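Local coordinates for protein probable acetyltransferases (Chromobacterium violaceum, PDB 3PZJ) that probably transfers an acetyl group as a GNAT-family enzyme, perhaps to the N-terminal serine or alanine of a protein substrate, at residues 65-70 against 162-167; 106-111 against 125-130; 157-162 against 195-200; 52-57 against 73-78. All blocks are in the same frame, centred on the assembly; numbering follows the deposited sequence.

Contact 1: residues 65-70 against 162-167; sequences EHLPYG and SRNAAS. With EDO (1,2-ethanediol), chain D.
At the N-terminal end of helix 165-174, the N-cap Asn164 and its neighbour Arg163 pack against His66, which lies in the loop between helices 46-58 and 75-87. The imidazole is laid over the cap backbone: Asn164 CA sits 4.0 Å from the centroid of the His66 ring and 13° off its normal, a CH-pi contact, and Arg163 O lies on the same face, 3.3 Å from His66 CE1. The opposite face is backed by CG of Glu65 in its own segment. Near the ring plane, Arg163 NH1 meets the edge at His66 CE1 (3.7 Å); the guanidinium is steeply inclined to the imidazole, and His66 ND1 lies over its face. Glu65 OE2 stays 4.4 Å from Arg163 NH1, close enough for attraction of opposite charges but too long for a salt bridge.

Asn164 swings CG away from its own N (chi1 -167°), which sets ND2 against His66 CB, while OD1 accepts from Ser167 N at 3.2 Å to cap the helix. The same ND2 gives a hydrogen to a water, 3.1 Å away, which in turn donates to His66 O. No direct hydrogen bond joins the segments, and the buried His66 ND1 has no polar partner in the model. Ring packing and one water bridge therefore join the segments, a single amide serving both the cap and the bridge.

Contact 2: residues 106-111 against 125-130; sequences GFLGYR and VNFSPA
Phe107 and Asn126 face each other as a hydrogen-bonded antiparallel pair, and both backbone links between the segments belong to them. Phe107 N donates to Asn126 O at 2.8 Å, and Asn126 N returns the bond to Phe107 O at 2.9 Å; N-H...O angles of 160° and 162° show both to be fairly straight. Next to them Gly106 and Phe127 form a non-hydrogen-bonded pair, and Gly106 CA also comes within 3.2 Å of Asn126 O.

A CH-pi contact joins Phe107 and Asn126 through their side chains. Asn126 CB lies over one face of the Phe107 ring, 3.7 Å from its centroid, and the amide follows the ring nearly parallel to it (planes 11° apart). The polar end is tied by other residues: Asn126 OD1 accepts from His63, while ND2 reaches His124 O and Tyr69 OH.

Apolar contacts lie on the face of Leu108 and Phe127. Leu108 CD1 meets Phe127 CZ at 4.1 Å and Leu108 CB approaches Val125 CG2 at 4.3 Å. Leu108 also touches Leu144, and Phe127 touches Ala137, both of helix 135-150.

Strands 106-114 and 119-127 thus make an antiparallel beta hairpin, the third and fourth principal strands of the GNAT fold.

Contact 3: residues 157-162 against 195-200; sequences EWRCDS and THVFSM
Trp158 and Phe198 send their side chains to one face of the GNAT sheet, where strands 155-161 and 191-201 run antiparallel, and Arg159 and Val197 send theirs to the other. Four backbone hydrogen bonds fix the register: Trp158 and Phe198 exchange one pair (Trp158 N to Phe198 O, 2.9 Å), Cys160 and His196 the next.

On the Trp158 face, which helix 165-174 covers, the indole and phenyl planes are nearly perpendicular (85°), yet the approach is oblique, with Trp158 CD1 4.1 Å from Phe198 CD2. Trp158 NE1 is hydrogen-bonded to Ser167 OG. Cys160 SG lies at the edges of two rings: it is 4.1 Å from Phe198 CE2, a sulfur-aromatic contact, and 5.3 Å from the His196 centroid. His196 ND1 is hydrogen-bonded to Thr181 and NE2 to a water in the ring plane, which together would limit rotation of the imidazole; one face of the ring receives Ser162 CB at 3.7 Å from the centroid, a CH-pi contact.

On the opposite face, the extended Arg159 chain runs beside Val197 in the same direction, and Val197 CG2 stands over the centre of the guanidinium. In its own plane that group makes a salt bridge, Arg159 NE to Glu157 OE2 (2.8 Å), while the oxygen is met from above the carboxylate plane (39° out). Glu157 has a second cationic partner in Arg155, and Leu182 of the second subunit packs on Val197. Val197 thus touches both charged groups, its CG2 4.0 Å from Arg159 CZ and its CG1 4.0 Å from Glu157 OE1.

Contact 4: residues 52-57 against 73-78; sequences ALFRLF and EDEDAF
Phe54 of helix 46-58 reaches onto the first turn of helix 75-87; these are the two helices that follow the first main strand in the GNAT fold. Its CG is anti to the backbone N (chi1 175°), which directs the ring across to the N-terminal end of the partner helix. At the root, Phe54 CB rests 3.8 Å from Phe78 CD2. CG and CD2 lie against Glu75, with CD2 4.0 Å from Glu75 CG, whereas CD1 on the other side of the ring meets Phe78 CB at 3.8 Å. Further out, CE1 is over the Asp74 carbonyl and CE2 over the following amide nitrogen. At the tip, CZ touches both ends of the C-N bond, 3.6 Å from Asp74 C and 3.6 Å from Glu75 N. The ring thus lies with one face on the Asp74-Glu75 peptide.

Phe78 runs antiparallel alongside Phe54, and its CE2 rests on Leu53 CB at 3.7 Å. Leu53 and Phe78 both pack on Phe107, which connects the helix pair to the sheet. Arg55 NH2 stays 4.3 Å from Glu75 OE2, an attraction between charges, with no N-H aimed at that oxygen. No hydrogen bond crosses the interface; the Phe54 ring meets carbon atoms and one peptide group. The turn under that ring is closed by its N-cap, where Asp74 OD1 accepts from Ala77 N at 2.9 Å.

In the fold
From the N terminus, contact 4 closes first, a short loop pairing helices 46-58 and 75-87. Residues 65-70 lie inside that loop and reach forward to 162-167, so contacts 1 and 4 cross along the chain. Contact 2, the 106-114/119-127 hairpin, is nested within the long loop closed by contact 1 and meets it where Tyr69 hydrogen-bonds Asn126; helix 46-58 also packs on this hairpin. Contact 3 shares Ser162 with contact 1 and crosses it, joining strands 155-161 and 191-201. Since 119-127 and 155-161 are parallel neighbours, contacts 2 and 3 belong to one sheet, while contact 1 ties the interhelical loop to the start of helix 165-174.

Contact 1: residues 65-70 against 162-167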
loop_
_atom_site.group_PDB
_atom_site.type_symbol
_atom_site.label_atom_id
_atom_site.label_comp_id
_atom_site.label_asym_id
_atom_site.label_seq_id
_atom_site.Cartn_x
_atom_site.Cartn_y
_atom_site.Cartn_z
ATOM N N GLU A 65 -3.519 15.965 -15.680
ATOM C CA GLU A 65 -4.966 15.697 -15.677
ATOM C C GLU A 65 -5.334 14.481 -14.827
ATOM O O GLU A 65 -6.328 14.510 -14.094
ATOM C CB GLU A 65 -5.499 15.431 -17.126
ATOM C CG GLU A 65 -7.022 15.145 -17.154
ATOM C CD GLU A 65 -7.625 15.076 -18.547
ATOM O OE1 GLU A 65 -6.915 15.377 -19.539
ATOM O OE2 GLU A 65 -8.827 14.718 -18.616
ATOM N N HIS A 66 -4.576 13.405 -14.963
ATOM C CA HIS A 66 -4.898 12.154 -14.226
ATOM C C HIS A 66 -3.934 11.862 -13.050
ATOM O O HIS A 66 -3.872 10.712 -12.495
ATOM C CB HIS A 66 -4.843 10.981 -15.186
ATOM C CG HIS A 66 -5.695 11.148 -16.406
ATOM N ND1 HIS A 66 -7.079 11.159 -16.361
ATOM C CD2 HIS A 66 -5.354 11.269 -17.712
ATOM C CE1 HIS A 66 -7.548 11.309 -17.588
ATOM N NE2 HIS A 66 -6.521 11.383 -18.428
ATOM N N LEU A 67 -3.200 12.875 -12.633
ATOM C CA LEU A 67 -2.217 12.708 -11.562
ATOM C C LEU A 67 -2.676 13.361 -10.288
ATOM O O LEU A 67 -3.422 14.362 -10.349
ATOM C CB LEU A 67 -0.936 13.357 -12.009
ATOM C CG LEU A 67 0.061 12.505 -12.777
ATOM C CD1 LEU A 67 -0.491 11.267 -13.488
ATOM C CD2 LEU A 67 0.909 13.348 -13.701
ATOM N N PRO A 68 -2.168 12.896 -9.123
ATOM C CA PRO A 68 -2.659 13.495 -7.890
ATOM C C PRO A 68 -1.993 14.802 -7.477
ATOM O O PRO A 68 -2.165 15.253 -6.361
ATOM C CB PRO A 68 -2.472 12.371 -6.839
ATOM C CG PRO A 68 -1.546 11.447 -7.424
ATOM C CD PRO A 68 -1.352 11.708 -8.881
ATOM N N TYR A 69 -1.230 15.421 -8.382
ATOM C CA TYR A 69 -0.554 16.657 -8.095
ATOM C C TYR A 69 -0.490 17.453 -9.365
ATOM O O TYR A 69 -0.735 16.950 -10.445
ATOM C CB TYR A 69 0.887 16.413 -7.623
ATOM C CG TYR A 69 1.595 15.305 -8.362
ATOM C CD1 TYR A 69 2.348 15.538 -9.503
ATOM C CD2 TYR A 69 1.531 14.001 -7.885
ATOM C CE1 TYR A 69 2.941 14.471 -10.200
ATOM C CE2 TYR A 69 2.150 12.952 -8.547
ATOM C CZ TYR A 69 2.867 13.195 -9.673
ATOM O OH TYR A 69 3.457 12.120 -10.301
ATOM N N GLY A 70 -0.035 18.677 -9.231
ATOM C CA GLY A 70 0.023 19.580 -10.352
ATOM C C GLY A 70 -1.360 20.134 -10.736
ATOM O O GLY A 70 -2.406 19.670 -10.297
ATOM N N SER A 162 -7.923 5.014 -13.133
ATOM C CA SER A 162 -8.576 4.184 -14.151
ATOM C C SER A 162 -8.972 5.003 -15.377
ATOM O O SER A 162 -9.132 4.457 -16.491
ATOM C CB SER A 162 -9.825 3.492 -13.561
ATOM O OG SER A 162 -10.827 4.484 -13.326
ATOM N N ARG A 163 -9.055 6.329 -15.220
ATOM C CA ARG A 163 -9.368 7.208 -16.377
ATOM C C ARG A 163 -8.146 7.540 -17.217
ATOM O O ARG A 163 -8.280 8.164 -18.279
ATOM C CB ARG A 163 -10.029 8.508 -15.929
ATOM C CG ARG A 163 -11.383 8.247 -15.341
ATOM C CD ARG A 163 -12.131 9.516 -15.064
ATOM N NE ARG A 163 -11.444 10.445 -14.191
ATOM C CZ ARG A 163 -10.856 11.574 -14.610
ATOM N NH1 ARG A 163 -10.812 11.894 -15.913
ATOM N NH2 ARG A 163 -10.285 12.387 -13.722
ATOM N N ASN A 164 -6.963 7.082 -16.769
ATOM C CA ASN A 164 -5.683 7.381 -17.418
ATOM C C ASN A 164 -5.422 6.247 -18.407
ATOM O O ASN A 164 -4.682 5.286 -18.155
ATOM C CB ASN A 164 -4.536 7.495 -16.407
ATOM C CG ASN A 164 -3.291 8.108 -17.001
ATOM O OD1 ASN A 164 -3.109 8.088 -18.203
ATOM N ND2 ASN A 164 -2.416 8.662 -16.154
ATOM N N ALA A 165 -6.046 6.381 -19.577
ATOM C CA ALA A 165 -5.941 5.366 -20.596
ATOM C C ALA A 165 -4.499 5.099 -21.046
ATOM O O ALA A 165 -4.111 3.955 -21.294
ATOM C CB ALA A 165 -6.891 5.751 -21.857
ATOM N N ALA A 166 -3.736 6.151 -21.193
ATOM C CA ALA A 166 -2.396 6.066 -21.770
ATOM C C ALA A 166 -1.460 5.314 -20.783
ATOM O O ALA A 166 -0.612 4.555 -21.174
ATOM C CB ALA A 166 -1.858 7.461 -22.039
ATOM N N SER A 167 -1.627 5.572 -19.485
ATOM C CA SER A 167 -0.795 4.903 -18.495
ATOM C C SER A 167 -1.084 3.406 -18.405
ATOM O O SER A 167 -0.137 2.620 -18.333
ATOM C CB SER A 167 -0.861 5.618 -17.133
ATOM O OG SER A 167 -0.146 4.933 -16.128
HETATM C C1 EDO D . 2.457 9.331 -9.375
HETATM O O1 EDO D . 2.472 10.043 -10.588
HETATM C C2 EDO D . 2.259 7.867 -9.678
HETATM O O2 EDO D . 3.049 7.180 -8.746
HETATM O O HOH W 1 -2.995 8.340 -13.149
#

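Contact 2: residues 106-111 against 125-130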
loop_
_atom_site.group_PDB
_atom_site.type_symbol
_atom_site.label_atom_id
_atom_site.label_comp_id
_atom_site.label_asym_id
_atom_site.label_seq_id
_atom_site.Cartn_x
_atom_site.Cartn_y
_atom_site.Cartn_z
ATOM N N GLY A 106 12.624 14.541 -18.238
ATOM C CA GLY A 106 11.442 14.271 -17.369
ATOM C C GLY A 106 11.960 13.572 -16.139
ATOM O O GLY A 106 13.179 13.515 -15.934
ATOM N N PHE A 107 11.053 13.021 -15.357
ATOM C CA PHE A 107 11.416 12.282 -14.181
ATOM C C PHE A 107 10.511 11.116 -13.899
ATOM O O PHE A 107 9.490 11.001 -14.474
ATOM C CB PHE A 107 11.570 13.172 -12.955
ATOM C CG PHE A 107 10.297 13.796 -12.468
ATOM C CD1 PHE A 107 9.661 13.295 -11.387
ATOM C CD2 PHE A 107 9.776 14.900 -13.071
ATOM C CE1 PHE A 107 8.550 13.864 -10.936
ATOM C CE2 PHE A 107 8.657 15.467 -12.623
ATOM C CZ PHE A 107 8.040 14.954 -11.568
ATOM N N LEU A 108 10.984 10.242 -13.022
ATOM C CA LEU A 108 10.283 9.063 -12.548
ATOM C C LEU A 108 11.049 8.407 -11.409
ATOM O O LEU A 108 12.096 8.800 -11.105
ATOM C CB LEU A 108 10.044 8.072 -13.673
ATOM C CG LEU A 108 11.135 7.108 -14.003
ATOM C CD1 LEU A 108 10.613 5.961 -14.824
ATOM C CD2 LEU A 108 12.256 7.769 -14.635
ATOM N N GLY A 109 10.464 7.440 -10.747
ATOM C CA GLY A 109 11.151 6.771 -9.678
ATOM C C GLY A 109 10.409 5.640 -9.022
ATOM O O GLY A 109 9.547 5.086 -9.621
ATOM N N TYR A 110 10.778 5.331 -7.790
ATOM C CA TYR A 110 10.154 4.308 -7.004
ATOM C C TYR A 110 9.348 4.983 -5.893
ATOM O O TYR A 110 9.727 6.048 -5.338
ATOM C CB TYR A 110 11.233 3.446 -6.383
ATOM C CG TYR A 110 12.188 2.740 -7.352
ATOM C CD1 TYR A 110 11.726 1.820 -8.273
ATOM C CD2 TYR A 110 13.574 2.950 -7.283
ATOM C CE1 TYR A 110 12.612 1.110 -9.082
ATOM C CE2 TYR A 110 14.463 2.254 -8.132
ATOM C CZ TYR A 110 13.954 1.363 -9.016
ATOM O OH TYR A 110 14.819 0.669 -9.786
ATOM N N ARG A 111 8.239 4.350 -5.526
ATOM C CA ARG A 111 7.583 4.712 -4.303
ATOM C C ARG A 111 7.064 3.482 -3.633
ATOM O O ARG A 111 7.118 2.349 -4.172
ATOM C CB ARG A 111 6.442 5.680 -4.550
ATOM C CG ARG A 111 5.364 5.057 -5.481
ATOM C CD ARG A 111 4.321 6.154 -5.955
ATOM N NE ARG A 111 3.726 6.816 -4.818
ATOM C CZ ARG A 111 2.630 6.408 -4.139
ATOM N NH1 ARG A 111 1.936 5.328 -4.492
ATOM N NH2 ARG A 111 2.197 7.100 -3.076
ATOM N N VAL A 125 5.731 8.932 -12.919
ATOM C CA VAL A 125 6.215 8.946 -14.276
ATOM C C VAL A 125 5.730 10.200 -14.951
ATOM O O VAL A 125 4.501 10.384 -15.198
ATOM C CB VAL A 125 5.749 7.727 -15.073
ATOM C CG1 VAL A 125 6.196 7.782 -16.597
ATOM C CG2 VAL A 125 6.109 6.415 -14.372
ATOM N N ASN A 126 6.668 11.122 -15.144
ATOM C CA ASN A 126 6.411 12.482 -15.655
ATOM C C ASN A 126 7.354 12.743 -16.816
ATOM O O ASN A 126 8.524 13.218 -16.625
ATOM C CB ASN A 126 6.668 13.494 -14.557
ATOM C CG ASN A 126 5.543 13.558 -13.557
ATOM O OD1 ASN A 126 4.581 14.262 -13.819
ATOM N ND2 ASN A 126 5.568 12.715 -12.495
ATOM N N PHE A 127 6.874 12.420 -18.022
ATOM C CA PHE A 127 7.726 12.511 -19.215
ATOM C C PHE A 127 7.276 13.682 -20.071
ATOM O O PHE A 127 6.093 13.814 -20.360
ATOM C CB PHE A 127 7.598 11.215 -20.026
ATOM C CG PHE A 127 8.280 9.997 -19.412
ATOM C CD1 PHE A 127 9.055 10.063 -18.276
ATOM C CD2 PHE A 127 8.134 8.776 -20.013
ATOM C CE1 PHE A 127 9.697 8.934 -17.772
ATOM C CE2 PHE A 127 8.726 7.657 -19.474
ATOM C CZ PHE A 127 9.570 7.748 -18.399
ATOM N N SER A 128 8.226 14.488 -20.512
ATOM C CA SER A 128 7.924 15.641 -21.403
ATOM C C SER A 128 7.342 15.117 -22.694
ATOM O O SER A 128 7.560 13.983 -23.045
ATOM C CB SER A 128 9.215 16.405 -21.687
ATOM O OG SER A 128 10.071 15.689 -22.547
ATOM N N PRO A 129 6.622 15.955 -23.457
ATOM C CA PRO A 129 6.081 15.416 -24.727
ATOM C C PRO A 129 7.182 14.857 -25.695
ATOM O O PRO A 129 7.030 13.814 -26.300
ATOM C CB PRO A 129 5.298 16.612 -25.307
ATOM C CG PRO A 129 4.964 17.480 -24.052
ATOM C CD PRO A 129 6.139 17.298 -23.118
ATOM N N ALA A 130 8.325 15.518 -25.756
ATOM C CA ALA A 130 9.428 15.092 -26.567
ATOM C C ALA A 130 9.937 13.710 -26.206
ATOM O O ALA A 130 10.546 13.020 -27.038
ATOM C CB ALA A 130 10.563 16.113 -26.477
#

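Contact 3: residues 157-162 against 195-200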
loop_
_atom_site.group_PDB
_atom_site.type_symbol
_atom_site.label_atom_id
_atom_site.label_comp_id
_atom_site.label_asym_id
_atom_site.label_seq_id
_atom_site.Cartn_x
_atom_site.Cartn_y
_atom_site.Cartn_z
ATOM N N GLU A 157 5.214 -2.762 -8.917
ATOM C CA GLU A 157 3.883 -2.373 -9.296
ATOM C C GLU A 157 3.939 -1.207 -10.253
ATOM O O GLU A 157 4.891 -0.479 -10.288
ATOM C CB GLU A 157 3.078 -1.921 -8.091
ATOM C CG GLU A 157 2.597 -2.982 -7.291
ATOM C CD GLU A 157 1.727 -2.527 -6.153
ATOM O OE1 GLU A 157 1.238 -3.397 -5.494
ATOM O OE2 GLU A 157 1.552 -1.354 -5.936
ATOM N N TRP A 158 2.862 -1.053 -10.994
ATOM C CA TRP A 158 2.536 0.129 -11.735
ATOM C C TRP A 158 1.080 0.397 -11.418
ATOM O O TRP A 158 0.273 -0.467 -11.531
ATOM C CB TRP A 158 2.749 -0.068 -13.228
ATOM C CG TRP A 158 2.453 1.105 -14.131
ATOM C CD1 TRP A 158 1.250 1.665 -14.382
ATOM C CD2 TRP A 158 3.388 1.818 -14.927
ATOM N NE1 TRP A 158 1.373 2.683 -15.269
ATOM C CE2 TRP A 158 2.681 2.798 -15.624
ATOM C CE3 TRP A 158 4.754 1.718 -15.126
ATOM C CZ2 TRP A 158 3.297 3.662 -16.497
ATOM C CZ3 TRP A 158 5.350 2.586 -15.978
ATOM C CH2 TRP A 158 4.627 3.536 -16.658
ATOM N N ARG A 159 0.799 1.608 -10.987
ATOM C CA ARG A 159 -0.578 2.013 -10.630
ATOM C C ARG A 159 -1.015 3.284 -11.402
ATOM O O ARG A 159 -0.215 4.171 -11.698
ATOM C CB ARG A 159 -0.709 2.359 -9.162
ATOM C CG ARG A 159 -0.551 1.224 -8.253
ATOM C CD ARG A 159 -0.791 1.573 -6.767
ATOM N NE ARG A 159 -0.626 0.353 -5.992
ATOM C CZ ARG A 159 -1.327 0.040 -4.914
ATOM N NH1 ARG A 159 -1.048 -1.074 -4.257
ATOM N NH2 ARG A 159 -2.221 0.881 -4.475
ATOM N N CYS A 160 -2.299 3.363 -11.732
ATOM C CA CYS A 160 -2.841 4.580 -12.386
ATOM C C CYS A 160 -4.300 4.792 -12.148
ATOM O O CYS A 160 -5.035 3.939 -11.725
ATOM C CB CYS A 160 -2.535 4.582 -13.894
ATOM S SG CYS A 160 -3.400 3.363 -14.830
ATOM N N ASP A 161 -4.722 6.030 -12.343
ATOM C CA ASP A 161 -6.141 6.361 -12.304
ATOM C C ASP A 161 -6.779 5.605 -13.407
ATOM O O ASP A 161 -6.258 5.512 -14.509
ATOM C CB ASP A 161 -6.329 7.890 -12.417
ATOM C CG ASP A 161 -7.777 8.344 -12.240
ATOM O OD1 ASP A 161 -8.675 7.842 -12.980
ATOM O OD2 ASP A 161 -7.973 9.261 -11.393
ATOM N N SER A 162 -7.923 5.014 -13.133
ATOM C CA SER A 162 -8.576 4.184 -14.151
ATOM C C SER A 162 -8.972 5.003 -15.377
ATOM O O SER A 162 -9.132 4.457 -16.491
ATOM C CB SER A 162 -9.825 3.492 -13.561
ATOM O OG SER A 162 -10.827 4.484 -13.326
ATOM N N THR A 195 -8.237 3.065 -8.770
ATOM C CA THR A 195 -6.883 2.792 -9.164
ATOM C C THR A 195 -6.689 1.431 -9.792
ATOM O O THR A 195 -6.958 0.476 -9.186
ATOM C CB THR A 195 -5.971 2.857 -7.956
ATOM O OG1 THR A 195 -5.946 4.180 -7.469
ATOM C CG2 THR A 195 -4.581 2.403 -8.344
ATOM N N HIS A 196 -6.156 1.379 -10.994
ATOM C CA HIS A 196 -5.742 0.113 -11.571
ATOM C C HIS A 196 -4.375 -0.281 -11.014
ATOM O O HIS A 196 -3.438 0.588 -10.969
ATOM C CB HIS A 196 -5.572 0.233 -13.104
ATOM C CG HIS A 196 -6.839 0.428 -13.898
ATOM N ND1 HIS A 196 -8.067 -0.077 -13.536
ATOM C CD2 HIS A 196 -7.018 1.023 -15.116
ATOM C CE1 HIS A 196 -8.957 0.215 -14.486
ATOM N NE2 HIS A 196 -8.346 0.897 -15.440
ATOM N N VAL A 197 -4.227 -1.560 -10.641
ATOM C CA VAL A 197 -2.948 -2.104 -10.179
ATOM C C VAL A 197 -2.449 -3.140 -11.148
ATOM O O VAL A 197 -3.191 -4.084 -11.538
ATOM C CB VAL A 197 -3.048 -2.719 -8.757
ATOM C CG1 VAL A 197 -1.658 -3.274 -8.304
ATOM C CG2 VAL A 197 -3.585 -1.692 -7.754
ATOM N N PHE A 198 -1.209 -2.935 -11.593
ATOM C CA PHE A 198 -0.503 -3.810 -12.456
ATOM C C PHE A 198 0.789 -4.261 -11.747
ATOM O O PHE A 198 1.283 -3.536 -10.925
ATOM C CB PHE A 198 -0.066 -3.110 -13.724
ATOM C CG PHE A 198 -1.179 -2.525 -14.539
ATOM C CD1 PHE A 198 -1.687 -3.210 -15.646
ATOM C CD2 PHE A 198 -1.655 -1.245 -14.284
ATOM C CE1 PHE A 198 -2.700 -2.640 -16.427
ATOM C CE2 PHE A 198 -2.648 -0.699 -15.057
ATOM C CZ PHE A 198 -3.203 -1.416 -16.100
ATOM N N SER A 199 1.376 -5.385 -12.143
ATOM C CA SER A 199 2.617 -5.829 -11.559
ATOM C C SER A 199 3.460 -6.656 -12.470
ATOM O O SER A 199 2.964 -7.274 -13.418
ATOM C CB SER A 199 2.381 -6.619 -10.261
ATOM O OG SER A 199 1.927 -7.928 -10.553
HETATM N N MSE A 200 4.755 -6.670 -12.160
HETATM C CA MSE A 200 5.744 -7.502 -12.830
HETATM C C MSE A 200 6.577 -8.220 -11.769
HETATM O O MSE A 200 7.233 -7.588 -10.941
HETATM C CB MSE A 200 6.644 -6.652 -13.727
HETATM C CG MSE A 200 8.098 -7.098 -13.747
HETATM SE SE MSE A 200 8.835 -7.175 -15.552
HETATM C CE MSE A 200 7.494 -8.322 -16.379
HETATM O O HOH W 2 -9.928 1.272 -17.563
#

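Contact 4: residues 52-57 against 73-78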
loop_
_atom_site.group_PDB
_atom_site.type_symbol
_atom_site.label_atom_id
_atom_site.label_comp_id
_atom_site.label_asym_id
_atom_site.label_seq_id
_atom_site.Cartn_x
_atom_site.Cartn_y
_atom_site.Cartn_z
ATOM N N ALA A 52 14.509 23.340 -14.021
ATOM C CA ALA A 52 14.486 22.738 -15.340
ATOM C C ALA A 52 13.270 21.870 -15.490
ATOM O O ALA A 52 12.609 21.895 -16.547
ATOM C CB ALA A 52 15.730 21.964 -15.629
ATOM N N LEU A 53 12.967 21.077 -14.462
ATOM C CA LEU A 53 11.822 20.168 -14.582
ATOM C C LEU A 53 10.554 20.974 -14.602
ATOM O O LEU A 53 9.647 20.632 -15.312
ATOM C CB LEU A 53 11.790 19.158 -13.416
ATOM C CG LEU A 53 12.873 18.075 -13.549
ATOM C CD1 LEU A 53 12.943 17.354 -12.191
ATOM C CD2 LEU A 53 12.632 17.081 -14.710
ATOM N N PHE A 54 10.482 22.037 -13.792
ATOM C CA PHE A 54 9.300 22.868 -13.802
ATOM C C PHE A 54 8.985 23.355 -15.212
ATOM O O PHE A 54 7.853 23.261 -15.664
ATOM C CB PHE A 54 9.523 24.060 -12.875
ATOM C CG PHE A 54 8.413 25.045 -12.888
ATOM C CD1 PHE A 54 7.177 24.698 -12.441
ATOM C CD2 PHE A 54 8.582 26.287 -13.447
ATOM C CE1 PHE A 54 6.168 25.545 -12.452
ATOM C CE2 PHE A 54 7.530 27.162 -13.476
ATOM C CZ PHE A 54 6.324 26.788 -12.957
ATOM N N ARG A 55 9.997 23.896 -15.888
ATOM C CA ARG A 55 9.841 24.496 -17.251
ATOM C C ARG A 55 9.338 23.482 -18.218
ATOM O O ARG A 55 8.586 23.818 -19.102
ATOM C CB ARG A 55 11.151 24.993 -17.789
ATOM C CG ARG A 55 11.582 26.221 -17.091
ATOM C CD ARG A 55 12.895 26.772 -17.703
ATOM N NE ARG A 55 13.646 27.415 -16.646
ATOM C CZ ARG A 55 14.793 26.990 -16.114
ATOM N NH1 ARG A 55 15.442 25.916 -16.574
ATOM N NH2 ARG A 55 15.318 27.698 -15.125
ATOM N N LEU A 56 9.765 22.231 -18.048
ATOM C CA LEU A 56 9.388 21.200 -18.964
ATOM C C LEU A 56 7.861 21.032 -19.077
ATOM O O LEU A 56 7.356 20.706 -20.174
ATOM C CB LEU A 56 10.035 19.898 -18.535
ATOM C CG LEU A 56 10.448 18.860 -19.515
ATOM C CD1 LEU A 56 11.438 19.462 -20.544
ATOM C CD2 LEU A 56 11.102 17.713 -18.625
ATOM N N PHE A 57 7.119 21.257 -17.985
ATOM C CA PHE A 57 5.679 21.028 -17.993
ATOM C C PHE A 57 4.881 22.327 -17.893
ATOM O O PHE A 57 3.683 22.313 -18.131
ATOM C CB PHE A 57 5.292 20.089 -16.858
ATOM C CG PHE A 57 6.050 18.825 -16.893
ATOM C CD1 PHE A 57 5.746 17.855 -17.821
ATOM C CD2 PHE A 57 7.128 18.648 -16.042
ATOM C CE1 PHE A 57 6.491 16.684 -17.835
ATOM C CE2 PHE A 57 7.888 17.514 -16.090
ATOM C CZ PHE A 57 7.597 16.547 -16.943
ATOM N N GLU A 73 1.824 26.424 -9.346
ATOM C CA GLU A 73 1.585 27.836 -9.638
ATOM C C GLU A 73 2.887 28.568 -9.989
ATOM O O GLU A 73 2.821 29.652 -10.540
ATOM C CB GLU A 73 0.909 28.551 -8.456
ATOM C CG GLU A 73 1.880 29.018 -7.378
ATOM C CD GLU A 73 1.186 29.467 -6.083
ATOM O OE1 GLU A 73 1.464 28.870 -4.983
ATOM O OE2 GLU A 73 0.342 30.398 -6.173
ATOM N N ASP A 74 4.030 28.041 -9.539
ATOM C CA ASP A 74 5.343 28.593 -9.849
ATOM C C ASP A 74 6.449 27.616 -9.467
ATOM O O ASP A 74 6.210 26.615 -8.848
ATOM C CB ASP A 74 5.576 29.961 -9.138
ATOM C CG ASP A 74 5.444 29.877 -7.617
ATOM O OD1 ASP A 74 5.717 28.811 -6.970
ATOM O OD2 ASP A 74 5.088 30.924 -7.054
ATOM N N GLU A 75 7.673 27.958 -9.822
ATOM C CA GLU A 75 8.837 27.164 -9.502
ATOM C C GLU A 75 8.978 26.751 -8.053
ATOM O O GLU A 75 9.290 25.581 -7.769
ATOM C CB GLU A 75 10.107 27.929 -9.829
ATOM C CG GLU A 75 11.089 27.111 -10.482
ATOM C CD GLU A 75 12.114 27.993 -11.149
ATOM O OE1 GLU A 75 12.919 28.560 -10.404
ATOM O OE2 GLU A 75 12.087 28.109 -12.390
ATOM N N ASP A 76 8.786 27.696 -7.156
ATOM C CA ASP A 76 8.925 27.373 -5.747
ATOM C C ASP A 76 7.926 26.319 -5.318
ATOM O O ASP A 76 8.220 25.457 -4.416
ATOM C CB ASP A 76 8.795 28.603 -4.829
ATOM C CG ASP A 76 9.991 29.570 -4.956
ATOM O OD1 ASP A 76 10.883 29.318 -5.795
ATOM O OD2 ASP A 76 10.027 30.570 -4.204
ATOM N N ALA A 77 6.728 26.374 -5.878
ATOM C CA ALA A 77 5.699 25.377 -5.457
ATOM C C ALA A 77 6.128 24.000 -5.896
ATOM O O ALA A 77 5.959 22.998 -5.169
ATOM C CB ALA A 77 4.328 25.713 -5.998
ATOM N N PHE A 78 6.731 23.943 -7.065
ATOM C CA PHE A 78 7.152 22.675 -7.641
ATOM C C PHE A 78 8.381 22.091 -6.932
ATOM O O PHE A 78 8.443 20.903 -6.653
ATOM C CB PHE A 78 7.350 22.761 -9.130
ATOM C CG PHE A 78 7.838 21.517 -9.732
ATOM C CD1 PHE A 78 7.006 20.443 -9.876
ATOM C CD2 PHE A 78 9.157 21.410 -10.160
ATOM C CE1 PHE A 78 7.472 19.241 -10.406
ATOM C CE2 PHE A 78 9.628 20.241 -10.677
ATOM C CZ PHE A 78 8.730 19.141 -10.845
#